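Local atomic coordinates of geranylgeranyl pyrophosphate synthase (Corynebacterium glutamicum, PDB entry 3LMD), a protein that probably builds prenyl diphosphates by magnesium-dependent condensation of isopentenyl diphosphate with an allylic diphosphate, in isoprenoid biosynthesis. Residues A101-I106 with S151-Q156; T159-H164 with G208-M213; V239-D244 with G257-E262. All coordinates share one frame; numbering follows the deposited sequence.

Contact 1: A101-I106 with S151-Q156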
loop_
_atom_site.group_PDB
_atom_site.type_symbol
_atom_site.label_atom_id
_atom_site.label_comp_id
_atom_site.label_asym_id
_atom_site.label_seq_id
_atom_site.Cartn_x
_atom_site.Cartn_y
_atom_site.Cartn_z
ATOM N N ALA A 101 1.228 5.972 -17.639
ATOM C CA ALA A 101 0.214 6.959 -17.269
ATOM C C ALA A 101 -0.836 6.314 -16.386
ATOM O O ALA A 101 -1.346 6.943 -15.435
ATOM C CB ALA A 101 -0.453 7.581 -18.527
ATOM N N VAL A 102 -1.122 5.050 -16.670
ATOM C CA VAL A 102 -2.089 4.308 -15.885
ATOM C C VAL A 102 -1.512 4.068 -14.490
ATOM O O VAL A 102 -2.217 4.182 -13.494
ATOM C CB VAL A 102 -2.505 2.980 -16.570
ATOM C CG1 VAL A 102 -3.278 2.049 -15.579
ATOM C CG2 VAL A 102 -3.338 3.271 -17.858
ATOM N N VAL A 103 -0.226 3.738 -14.433
ATOM C CA VAL A 103 0.412 3.529 -13.133
ATOM C C VAL A 103 0.321 4.809 -12.299
ATOM O O VAL A 103 -0.005 4.758 -11.105
ATOM C CB VAL A 103 1.881 3.094 -13.304
ATOM C CG1 VAL A 103 2.669 3.203 -11.950
ATOM C CG2 VAL A 103 1.936 1.631 -13.823
ATOM N N VAL A 104 0.608 5.953 -12.916
ATOM C CA VAL A 104 0.502 7.227 -12.188
ATOM C C VAL A 104 -0.915 7.431 -11.677
ATOM O O VAL A 104 -1.128 7.794 -10.505
ATOM C CB VAL A 104 0.951 8.424 -13.049
ATOM C CG1 VAL A 104 0.638 9.774 -12.344
ATOM C CG2 VAL A 104 2.457 8.286 -13.339
ATOM N N GLU A 105 -1.896 7.222 -12.540
ATOM C CA GLU A 105 -3.278 7.450 -12.109
ATOM C C GLU A 105 -3.760 6.488 -11.025
ATOM O O GLU A 105 -4.513 6.890 -10.132
ATOM C CB GLU A 105 -4.249 7.454 -13.294
ATOM C CG GLU A 105 -5.670 7.764 -12.868
ATOM C CD GLU A 105 -5.901 9.235 -12.489
ATOM O OE1 GLU A 105 -4.951 10.034 -12.468
ATOM O OE2 GLU A 105 -7.069 9.612 -12.236
ATOM N N ILE A 106 -3.331 5.224 -11.100
ATOM C CA ILE A 106 -3.714 4.236 -10.079
ATOM C C ILE A 106 -3.122 4.630 -8.747
ATOM O O ILE A 106 -3.739 4.473 -7.688
ATOM C CB ILE A 106 -3.190 2.823 -10.454
ATOM C CG1 ILE A 106 -4.054 2.226 -11.599
ATOM C CG2 ILE A 106 -3.241 1.918 -9.211
ATOM C CD1 ILE A 106 -3.441 0.890 -12.198
ATOM N N SER A 151 1.820 -2.347 -9.290
ATOM C CA SER A 151 3.071 -3.117 -9.313
ATOM C C SER A 151 3.106 -4.122 -10.458
ATOM O O SER A 151 4.170 -4.344 -11.060
ATOM C CB SER A 151 3.260 -3.868 -7.984
ATOM O OG SER A 151 3.302 -2.936 -6.924
ATOM N N GLY A 152 1.968 -4.754 -10.747
ATOM C CA GLY A 152 1.880 -5.674 -11.900
ATOM C C GLY A 152 2.320 -4.969 -13.181
ATOM O O GLY A 152 3.186 -5.479 -13.932
ATOM N N LEU A 153 1.739 -3.795 -13.446
ATOM C CA LEU A 153 2.114 -3.027 -14.658
ATOM C C LEU A 153 3.577 -2.575 -14.639
ATOM O O LEU A 153 4.289 -2.624 -15.656
ATOM C CB LEU A 153 1.215 -1.799 -14.835
ATOM C CG LEU A 153 -0.258 -2.078 -15.154
ATOM C CD1 LEU A 153 -1.027 -0.745 -15.226
ATOM C CD2 LEU A 153 -0.359 -2.874 -16.485
ATOM N N MET A 154 4.037 -2.114 -13.489
ATOM C CA MET A 154 5.453 -1.686 -13.351
ATOM C C MET A 154 6.425 -2.810 -13.621
ATOM O O MET A 154 7.526 -2.559 -14.104
ATOM C CB MET A 154 5.728 -1.121 -11.918
ATOM C CG MET A 154 5.037 0.221 -11.732
ATOM S SD MET A 154 5.640 1.094 -10.217
ATOM C CE MET A 154 5.972 -0.256 -9.268
ATOM N N SER A 155 6.048 -4.047 -13.287
ATOM C CA SER A 155 6.906 -5.202 -13.599
ATOM C C SER A 155 7.162 -5.334 -15.099
ATOM O O SER A 155 8.150 -5.938 -15.517
ATOM C CB SER A 155 6.331 -6.524 -13.053
ATOM O OG SER A 155 5.251 -7.057 -13.861
ATOM N N GLN A 156 6.277 -4.758 -15.906
ATOM C CA GLN A 156 6.446 -4.809 -17.351
ATOM C C GLN A 156 7.149 -3.554 -17.861
ATOM O O GLN A 156 7.613 -3.520 -19.010
ATOM C CB GLN A 156 5.086 -4.979 -18.052
ATOM C CG GLN A 156 4.367 -6.284 -17.656
ATOM C CD GLN A 156 3.089 -6.477 -18.451
ATOM O OE1 GLN A 156 2.225 -5.597 -18.464
ATOM N NE2 GLN A 156 2.976 -7.612 -19.139
#
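Leu153 and Met154 meet 101-106 through carbon and sulfur alone, and the shortest polar bond lies inside 151-156, where Ser155 OG donates to Gly152 O at 2.6 Å. This oxygen has two claimants, because Ser155 N also reaches it weakly. The C=O...OG angle is 141°, so the hydroxyl approaches at a bend, tilted somewhat from the carbonyl plane, and folds back on the preceding turn of its own helix. Leu153 makes the central contact. Its CB lies 3.6 Å from Val103 CG2, the two side chains sliding past each other in opposite directions. Beyond CB, the branch Leu153 CD1 meets Val102 CG1 at 3.6 Å, with the two side chains crossing at about a right angle; Ile106 CD1 touches the same methyl more loosely, at 4.2 Å. The helices belong to the all-helical isoprenoid synthase fold, and here the segments of helices 95-118 and 132-157 run roughly antiparallel, their directions 153° apart and their axes 9.6 Å apart. Val103 meets two partners: CG1, set anti to the backbone N (chi1 166°), crosses the Met154 chain and comes to 3.8 Å from Met154 CG, whereas CG2 lies nearest Leu153 CB and also touches Met154 CG. The thioether continues over the same valine, Met154 SD lying 4.0 Å from Val103 CG1. All five touching side chains are buried. Glu54 of helix 34-55 borders Leu153, and Phe165 of the second subunit packs on Ser151, so helix 132-157 also faces the dimer partner.

Contact 2: T159-H164 with G208-M213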
loop_
_atom_site.group_PDB
_atom_site.type_symbol
_atom_site.label_atom_id
_atom_site.label_comp_id
_atom_site.label_asym_id
_atom_site.label_seq_id
_atom_site.Cartn_x
_atom_site.Cartn_y
_atom_site.Cartn_z
ATOM N N THR A 159 12.824 -1.931 -14.111
ATOM C CA THR A 159 13.217 -1.612 -12.729
ATOM C C THR A 159 13.422 -0.126 -12.483
ATOM O O THR A 159 13.257 0.330 -11.333
ATOM C CB THR A 159 14.514 -2.360 -12.302
ATOM O OG1 THR A 159 15.557 -2.038 -13.215
ATOM C CG2 THR A 159 14.307 -3.837 -12.316
ATOM N N ASP A 160 13.805 0.649 -13.499
ATOM C CA ASP A 160 13.967 2.085 -13.301
ATOM C C ASP A 160 12.615 2.727 -12.948
ATOM O O ASP A 160 12.559 3.689 -12.187
ATOM C CB ASP A 160 14.582 2.735 -14.544
ATOM C CG ASP A 160 16.017 2.252 -14.817
ATOM O OD1 ASP A 160 16.638 1.623 -13.923
ATOM O OD2 ASP A 160 16.520 2.512 -15.922
ATOM N N THR A 161 11.534 2.195 -13.526
ATOM C CA THR A 161 10.196 2.711 -13.195
ATOM C C THR A 161 9.871 2.369 -11.757
ATOM O O THR A 161 9.315 3.201 -10.995
ATOM C CB THR A 161 9.117 2.140 -14.148
ATOM O OG1 THR A 161 9.382 2.645 -15.466
ATOM C CG2 THR A 161 7.654 2.538 -13.699
ATOM N N VAL A 162 10.229 1.154 -11.365
ATOM C CA VAL A 162 9.948 0.688 -10.002
ATOM C C VAL A 162 10.726 1.547 -8.971
ATOM O O VAL A 162 10.190 1.921 -7.938
ATOM C CB VAL A 162 10.300 -0.810 -9.816
ATOM C CG1 VAL A 162 10.064 -1.274 -8.360
ATOM C CG2 VAL A 162 9.443 -1.704 -10.784
ATOM N N ALA A 163 11.991 1.843 -9.267
ATOM C CA ALA A 163 12.841 2.637 -8.371
ATOM C C ALA A 163 12.246 4.027 -8.233
ATOM O O ALA A 163 12.159 4.595 -7.125
ATOM C CB ALA A 163 14.249 2.739 -8.959
ATOM N N HIS A 164 11.833 4.593 -9.368
ATOM C CA HIS A 164 11.228 5.921 -9.367
ATOM C C HIS A 164 9.898 5.915 -8.614
ATOM O O HIS A 164 9.603 6.832 -7.843
ATOM C CB HIS A 164 11.025 6.415 -10.800
ATOM C CG HIS A 164 10.267 7.692 -10.878
ATOM N ND1 HIS A 164 10.872 8.922 -10.721
ATOM C CD2 HIS A 164 8.942 7.937 -11.043
ATOM C CE1 HIS A 164 9.952 9.874 -10.805
ATOM N NE2 HIS A 164 8.776 9.301 -10.999
ATOM N N GLY A 208 5.402 13.539 -15.513
ATOM C CA GLY A 208 6.289 14.141 -16.563
ATOM C C GLY A 208 7.516 13.255 -16.779
ATOM O O GLY A 208 7.900 12.945 -17.908
ATOM N N TYR A 209 8.113 12.815 -15.685
ATOM C CA TYR A 209 9.313 11.980 -15.740
ATOM C C TYR A 209 9.035 10.688 -16.534
ATOM O O TYR A 209 9.759 10.341 -17.478
ATOM C CB TYR A 209 9.786 11.631 -14.303
ATOM C CG TYR A 209 10.983 10.687 -14.322
ATOM C CD1 TYR A 209 12.289 11.178 -14.460
ATOM C CD2 TYR A 209 10.804 9.300 -14.240
ATOM C CE1 TYR A 209 13.413 10.293 -14.502
ATOM C CE2 TYR A 209 11.926 8.397 -14.293
ATOM C CZ TYR A 209 13.209 8.917 -14.424
ATOM O OH TYR A 209 14.289 8.065 -14.473
ATOM N N LEU A 210 7.959 9.989 -16.166
ATOM C CA LEU A 210 7.662 8.679 -16.718
ATOM C C LEU A 210 7.188 8.776 -18.169
ATOM O O LEU A 210 7.584 7.957 -18.990
ATOM C CB LEU A 210 6.607 7.980 -15.851
ATOM C CG LEU A 210 7.170 7.469 -14.495
ATOM C CD1 LEU A 210 5.962 6.877 -13.689
ATOM C CD2 LEU A 210 8.310 6.448 -14.655
ATOM N N GLY A 211 6.325 9.744 -18.465
ATOM C CA GLY A 211 5.845 9.945 -19.831
ATOM C C GLY A 211 7.018 10.203 -20.757
ATOM O O GLY A 211 7.118 9.580 -21.811
ATOM N N ALA A 212 7.925 11.086 -20.350
ATOM C CA ALA A 212 9.081 11.412 -21.184
ATOM C C ALA A 212 10.061 10.234 -21.265
ATOM O O ALA A 212 10.575 9.919 -22.345
ATOM C CB ALA A 212 9.789 12.674 -20.674
ATOM N N MET A 213 10.335 9.586 -20.133
ATOM C CA MET A 213 11.315 8.510 -20.124
ATOM C C MET A 213 10.875 7.327 -20.994
ATOM O O MET A 213 11.684 6.781 -21.763
ATOM C CB MET A 213 11.628 8.017 -18.701
ATOM C CG MET A 213 12.749 6.912 -18.675
ATOM S SD MET A 213 12.119 5.223 -18.847
ATOM C CE MET A 213 11.683 5.019 -17.072
#
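Helices 159-181 and 188-214 run almost exactly antiparallel where Thr161 faces Leu210: the segment directions differ by 172°, the axes pass 11.4 Å apart, and the nearest CA atoms, those of Thr161 and Leu210, are 7.4 Å apart. This is antiparallel helix packing within the all-helical isoprenoid synthase fold, and two rings stack between the segments. His164 and Tyr209 form an offset stack, with centroids 4.3 Å apart and planes only 14° from parallel. Each ring is set anti to its own main-chain nitrogen (chi1 173° in His164), which extends both across the gap so that they slide past one another. The overlap is specific: Tyr209 CD2 sits over the centre of the imidazole, and its closest atom there is His164 ND1 at 3.5 Å. At the other nitrogen, His164 NE2 is hydrogen-bonded to Ser206, which helps fix the ring's rotation. Leu210 approaches the imidazole obliquely, its CG 3.9 Å from His164 CD2. Further along, Thr161 OG1 has its polar partner in His214, while the bent chain of Met213 brings CE to 3.7 Å from Thr161 OG1.

Contact 3: V239-D244 with G257-E262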
loop_
_atom_site.group_PDB
_atom_site.type_symbol
_atom_site.label_atom_id
_atom_site.label_comp_id
_atom_site.label_asym_id
_atom_site.label_seq_id
_atom_site.Cartn_x
_atom_site.Cartn_y
_atom_site.Cartn_z
ATOM N N VAL A 239 -2.769 28.316 -5.842
ATOM C CA VAL A 239 -3.815 29.060 -6.512
ATOM C C VAL A 239 -5.188 28.636 -5.938
ATOM O O VAL A 239 -6.036 29.487 -5.651
ATOM C CB VAL A 239 -3.761 28.894 -8.077
ATOM C CG1 VAL A 239 -5.088 29.348 -8.710
ATOM C CG2 VAL A 239 -2.593 29.721 -8.687
ATOM N N ASP A 240 -5.399 27.329 -5.765
ATOM C CA ASP A 240 -6.636 26.818 -5.145
ATOM C C ASP A 240 -6.844 27.433 -3.749
ATOM O O ASP A 240 -7.973 27.788 -3.346
ATOM C CB ASP A 240 -6.572 25.284 -4.981
ATOM C CG ASP A 240 -6.907 24.525 -6.257
ATOM O OD1 ASP A 240 -7.328 25.149 -7.252
ATOM O OD2 ASP A 240 -6.761 23.283 -6.255
ATOM N N ASP A 241 -5.763 27.497 -2.987
ATOM C CA ASP A 241 -5.831 28.013 -1.617
ATOM C C ASP A 241 -6.178 29.497 -1.582
ATOM O O ASP A 241 -6.957 29.927 -0.736
ATOM C CB ASP A 241 -4.528 27.732 -0.838
ATOM C CG ASP A 241 -4.331 26.243 -0.546
ATOM O OD1 ASP A 241 -5.296 25.475 -0.659
ATOM O OD2 ASP A 241 -3.201 25.830 -0.224
ATOM N N ILE A 242 -5.615 30.268 -2.513
ATOM C CA ILE A 242 -5.977 31.665 -2.655
ATOM C C ILE A 242 -7.470 31.818 -3.001
ATOM O O ILE A 242 -8.203 32.626 -2.399
ATOM C CB ILE A 242 -5.114 32.350 -3.737
ATOM C CG1 ILE A 242 -3.643 32.462 -3.264
ATOM C CG2 ILE A 242 -5.709 33.742 -4.099
ATOM C CD1 ILE A 242 -2.673 32.854 -4.465
ATOM N N ILE A 243 -7.916 31.053 -3.988
ATOM C CA ILE A 243 -9.311 31.109 -4.428
ATOM C C ILE A 243 -10.253 30.788 -3.252
ATOM O O ILE A 243 -11.265 31.467 -3.057
ATOM C CB ILE A 243 -9.569 30.141 -5.628
ATOM C CG1 ILE A 243 -8.923 30.714 -6.901
ATOM C CG2 ILE A 243 -11.087 29.945 -5.843
ATOM C CD1 ILE A 243 -8.864 29.719 -8.078
ATOM N N ASP A 244 -9.889 29.800 -2.438
ATOM C CA ASP A 244 -10.730 29.390 -1.317
ATOM C C ASP A 244 -11.000 30.537 -0.344
ATOM O O ASP A 244 -12.077 30.623 0.275
ATOM C CB ASP A 244 -10.086 28.238 -0.551
ATOM C CG ASP A 244 -10.990 27.691 0.565
ATOM O OD1 ASP A 244 -12.060 27.141 0.237
ATOM O OD2 ASP A 244 -10.635 27.799 1.761
ATOM N N GLY A 257 -14.453 30.321 2.280
ATOM C CA GLY A 257 -13.440 30.137 3.331
ATOM C C GLY A 257 -13.579 28.834 4.126
ATOM O O GLY A 257 -13.519 28.821 5.368
ATOM N N THR A 258 -13.742 27.720 3.418
ATOM C CA THR A 258 -14.010 26.443 4.084
ATOM C C THR A 258 -12.785 25.828 4.803
ATOM O O THR A 258 -12.945 25.128 5.804
ATOM C CB THR A 258 -14.699 25.440 3.119
ATOM O OG1 THR A 258 -13.728 24.865 2.241
ATOM C CG2 THR A 258 -15.762 26.157 2.282
ATOM N N ASP A 259 -11.572 26.102 4.316
ATOM C CA ASP A 259 -10.339 25.674 5.020
ATOM C C ASP A 259 -10.272 26.273 6.437
ATOM O O ASP A 259 -9.915 25.598 7.414
ATOM C CB ASP A 259 -9.073 26.094 4.246
ATOM C CG ASP A 259 -8.845 25.287 2.970
ATOM O OD1 ASP A 259 -9.136 24.078 2.979
ATOM O OD2 ASP A 259 -8.353 25.860 1.957
ATOM N N LEU A 260 -10.593 27.556 6.544
ATOM C CA LEU A 260 -10.547 28.237 7.840
ATOM C C LEU A 260 -11.352 27.522 8.917
ATOM O O LEU A 260 -10.853 27.294 10.022
ATOM C CB LEU A 260 -11.044 29.676 7.706
ATOM C CG LEU A 260 -10.063 30.593 6.993
ATOM C CD1 LEU A 260 -10.733 31.912 6.631
ATOM C CD2 LEU A 260 -8.850 30.802 7.881
ATOM N N ARG A 261 -12.601 27.189 8.598
ATOM C CA ARG A 261 -13.487 26.495 9.539
ATOM C C ARG A 261 -12.831 25.232 10.115
ATOM O O ARG A 261 -12.958 24.935 11.305
ATOM C CB ARG A 261 -14.818 26.154 8.859
ATOM C CG ARG A 261 -15.498 27.356 8.203
ATOM C CD ARG A 261 -16.863 26.995 7.628
ATOM N NE ARG A 261 -17.522 28.123 6.964
ATOM C CZ ARG A 261 -18.413 28.926 7.549
ATOM N NH1 ARG A 261 -18.751 28.743 8.821
ATOM N NH2 ARG A 261 -18.961 29.920 6.864
ATOM N N GLU A 262 -12.110 24.508 9.263
ATOM C CA GLU A 262 -11.414 23.289 9.667
ATOM C C GLU A 262 -10.227 23.543 10.578
ATOM O O GLU A 262 -9.747 22.624 11.235
ATOM C CB GLU A 262 -10.891 22.557 8.436
ATOM C CG GLU A 262 -11.791 22.636 7.227
ATOM C CD GLU A 262 -12.602 21.380 7.041
ATOM O OE1 GLU A 262 -13.089 20.838 8.057
ATOM O OE2 GLU A 262 -12.744 20.933 5.882
HETATM O O HOH W 1 -7.155 28.371 1.772
HETATM O O HOH W 2 -8.188 25.147 -0.943
HETATM O O HOH W 3 -6.588 23.456 0.421
#
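Asp244 accepts a hydrogen bond from the backbone of Asp259, Asp259 N to Asp244 OD2 at 3.2 Å, and the N-H...O angle of 161° shows it to be fairly straight. The donor comes from the syn side of the carboxylate, 16° out of its plane. Residues 240-244 read Asp-Asp-Ile-Ile-Asp, the second aspartate-rich DDxxD motif of the trans-prenyl synthases, which in relatives lines the metal-diphosphate site. Asp244, the last aspartate of the motif, extends anti to its main-chain nitrogen (chi1 -175°) and thereby reaches the first turn of helix 258-262, whose N-cap position is Gly257. Its other oxygen, OD1, receives a weak bond from Thr258 OG1 at 3.5 Å. Asp259 turns its own carboxylate back toward the motif, bringing Asp259 OD2 to 3.0 Å from Asp244 OD2, two acceptors in close approach, not a hydrogen bond. Water links Asp259 to the helical turn before Asp244 as well: one molecule donates to Asp259 OD2 at 2.8 Å and to Asp241 O at 3.0 Å. Two further waters lie between Asp259 OD2 and Asp241 OD1, the nearer of them to Asp241 OD1 at 2.6 Å, its bond to Asp259 OD2 being weak. Asp241 is held by Tyr192 through OD2 and by Gln237 through OD1, which would steady the carboxylate facing these waters. Thr266 packs against both Asp241 and Asp259, and Leu260 packs against helix 294-306. The two helical segments stand nearly perpendicular; the nearest CA atoms are those of Asp244 and Gly257, where Gly257, with positive phi, precedes the short helix. There Gly257 N gives a weak hydrogen bond to Asp244 O, and Gly257 CA makes a CA-H...O contact with the same oxygen at 3.4 Å.

In the fold
Contacts 1 and 2 adjoin, their centres 10 Å apart, and touch directly: Val104 CG2 packs on Leu210 CD1 at 3.8 Å, and Met154 CB on Val162 CG2 at 3.9 Å. Helices 132-157 and 159-181 follow each other in the chain, and both contacts border the second subunit. Contact 3 lies on the opposite side of the chain's centre, its centre 33 Å from each of the others, and no other chain of the assembly touches it. It is the one near the metal sites: Asp259 is about 10 Å, between side chains, from Asp119, a calcium ligand in this protein, although no metal is bound to this chain in the model.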